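Local coordinates for protein redox-sensing transcriptional repressor Rex (Thermoanaerobacter ethanolicus, PDB 3WG9) that probably represses transcription in response to the cellular NADH/NAD(+) redox state, binding DNA as a homodimer through a winged-helix domain and sensing the dinucleotide with a Rossmann domain, at residues 165-170 and 183-188. Numbering follows the deposited sequence.
Sequences RLVRAG and KVPDDV
Val167, in the last turn of helix 159-168, faces the loop 183-188 with its CA 7.3 Å from the CA of Val184, and Pro185 to Val188 then form a type I beta turn, closed by the hydrogen bond from Val188 N to Pro185 O at 3.0 Å. The helix side of the contact is Val167 alone, and its two methyls share the work. With CG1 anti to the backbone N (chi1 166°), that branch meets the end of the proline ring, where Val167 CG1 lies 3.7 Å from Pro185 CD and almost as near to CG. The other branch, while staying near Pro185 CD, touches the two valines of the loop: Val167 CG2 is 4.1 Å from Val184 CG1 and, more loosely, 4.3 Å from Val188 CG2. Just beyond, the helix ends in a Schellman motif, with Gly170 at positive phi and its N hydrogen-bonded to Val167 O at 2.9 Å. Another flank of this helix packs on helix 138-144, with Leu166 against Val138 and Ile142. Thus the loop leading into strand 189-192, outermost of the parallel Rossmann sheet within this chain, rests on the end of helix 159-168 through a small, purely apolar valine-proline patch; the directional tie lies next to it, in the hydrogen bond from Gln160 NE2 to Lys183 O.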
loop_
_atom_site.group_PDB
_atom_site.type_symbol
_atom_site.label_atom_id
_atom_site.label_comp_id
_atom_site.label_asym_id
_atom_site.label_seq_id
_atom_site.Cartn_x
_atom_site.Cartn_y
_atom_site.Cartn_z
ATOM N N ARG B 165 16.837 16.892 4.608
ATOM C CA ARG B 165 17.287 17.746 3.527
ATOM C C ARG B 165 16.089 18.187 2.707
ATOM O O ARG B 165 16.030 19.353 2.271
ATOM C CB ARG B 165 18.228 16.998 2.557
ATOM C CG ARG B 165 19.530 16.519 3.197
ATOM C CD ARG B 165 20.305 15.897 2.085
ATOM N NE ARG B 165 20.872 16.926 1.228
ATOM C CZ ARG B 165 21.902 16.675 0.459
ATOM N NH1 ARG B 165 22.377 15.425 0.462
ATOM N NH2 ARG B 165 22.456 17.643 -0.262
ATOM N N LEU B 166 15.193 17.239 2.382
ATOM C CA LEU B 166 14.019 17.664 1.541
ATOM C C LEU B 166 13.171 18.670 2.272
ATOM O O LEU B 166 12.667 19.641 1.699
ATOM C CB LEU B 166 13.101 16.481 1.139
ATOM C CG LEU B 166 13.783 15.288 0.493
ATOM C CD1 LEU B 166 12.748 14.205 0.144
ATOM C CD2 LEU B 166 14.570 15.637 -0.725
ATOM N N VAL B 167 12.965 18.428 3.560
ATOM C CA VAL B 167 12.219 19.366 4.406
ATOM C C VAL B 167 12.858 20.772 4.465
ATOM O O VAL B 167 12.184 21.791 4.239
ATOM C CB VAL B 167 12.057 18.760 5.839
ATOM C CG1 VAL B 167 11.598 19.795 6.841
ATOM C CG2 VAL B 167 11.069 17.532 5.804
ATOM N N ARG B 168 14.157 20.860 4.700
ATOM C CA ARG B 168 14.726 22.216 4.803
ATOM C C ARG B 168 14.736 22.908 3.433
ATOM O O ARG B 168 14.751 24.138 3.378
ATOM C CB ARG B 168 16.129 22.193 5.398
ATOM C CG ARG B 168 17.177 21.643 4.493
ATOM C CD ARG B 168 18.535 21.634 5.213
ATOM N NE ARG B 168 19.525 21.044 4.330
ATOM C CZ ARG B 168 20.656 20.483 4.759
ATOM N NH1 ARG B 168 20.945 20.480 6.050
ATOM N NH2 ARG B 168 21.531 19.997 3.899
ATOM N N ALA B 169 14.652 22.135 2.328
ATOM C CA ALA B 169 14.562 22.771 1.022
ATOM C C ALA B 169 13.155 23.214 0.671
ATOM O O ALA B 169 12.949 23.803 -0.400
ATOM C CB ALA B 169 15.153 21.897 -0.093
ATOM N N GLY B 170 12.196 22.960 1.573
ATOM C CA GLY B 170 10.833 23.400 1.354
ATOM C C GLY B 170 9.848 22.381 0.810
ATOM O O GLY B 170 8.811 22.741 0.282
ATOM N N LYS B 183 10.722 11.130 10.787
ATOM C CA LYS B 183 10.316 12.295 11.556
ATOM C C LYS B 183 10.315 13.523 10.617
ATOM O O LYS B 183 11.362 13.804 10.014
ATOM C CB LYS B 183 11.332 12.578 12.662
ATOM C CG LYS B 183 11.445 11.499 13.737
ATOM C CD LYS B 183 10.119 10.819 14.020
ATOM C CE LYS B 183 10.352 9.500 14.767
ATOM N NZ LYS B 183 11.261 9.723 15.932
ATOM N N VAL B 184 9.186 14.232 10.534
ATOM C CA VAL B 184 9.097 15.503 9.780
ATOM C C VAL B 184 8.275 16.462 10.635
ATOM O O VAL B 184 7.508 16.032 11.507
ATOM C CB VAL B 184 8.362 15.328 8.391
ATOM C CG1 VAL B 184 9.132 14.319 7.451
ATOM C CG2 VAL B 184 6.994 14.839 8.606
ATOM N N PRO B 185 8.379 17.765 10.346
ATOM C CA PRO B 185 7.604 18.763 11.065
ATOM C C PRO B 185 6.136 18.519 10.776
ATOM O O PRO B 185 5.768 17.975 9.721
ATOM C CB PRO B 185 8.073 20.100 10.444
ATOM C CG PRO B 185 9.456 19.824 9.954
ATOM C CD PRO B 185 9.502 18.342 9.572
ATOM N N ASP B 186 5.291 18.989 11.675
ATOM C CA ASP B 186 3.871 18.710 11.630
ATOM C C ASP B 186 3.217 19.287 10.381
ATOM O O ASP B 186 2.136 18.844 9.977
ATOM C CB ASP B 186 3.173 19.311 12.851
ATOM C CG ASP B 186 3.345 18.470 14.103
ATOM O OD1 ASP B 186 3.916 17.366 14.042
ATOM O OD2 ASP B 186 2.903 18.923 15.180
ATOM N N ASP B 187 3.853 20.272 9.757
ATOM C CA ASP B 187 3.202 20.906 8.610
ATOM C C ASP B 187 3.506 20.166 7.296
ATOM O O ASP B 187 2.914 20.488 6.267
ATOM C CB ASP B 187 3.657 22.382 8.464
ATOM C CG ASP B 187 5.154 22.493 8.281
ATOM O OD1 ASP B 187 5.842 22.246 9.283
ATOM O OD2 ASP B 187 5.687 22.777 7.141
ATOM N N VAL B 188 4.471 19.249 7.326
ATOM C CA VAL B 188 4.878 18.485 6.156
ATOM C C VAL B 188 4.020 17.220 6.133
ATOM O O VAL B 188 3.872 16.543 7.152
ATOM C CB VAL B 188 6.381 18.081 6.250
ATOM C CG1 VAL B 188 6.819 17.150 5.059
ATOM C CG2 VAL B 188 7.263 19.389 6.259
#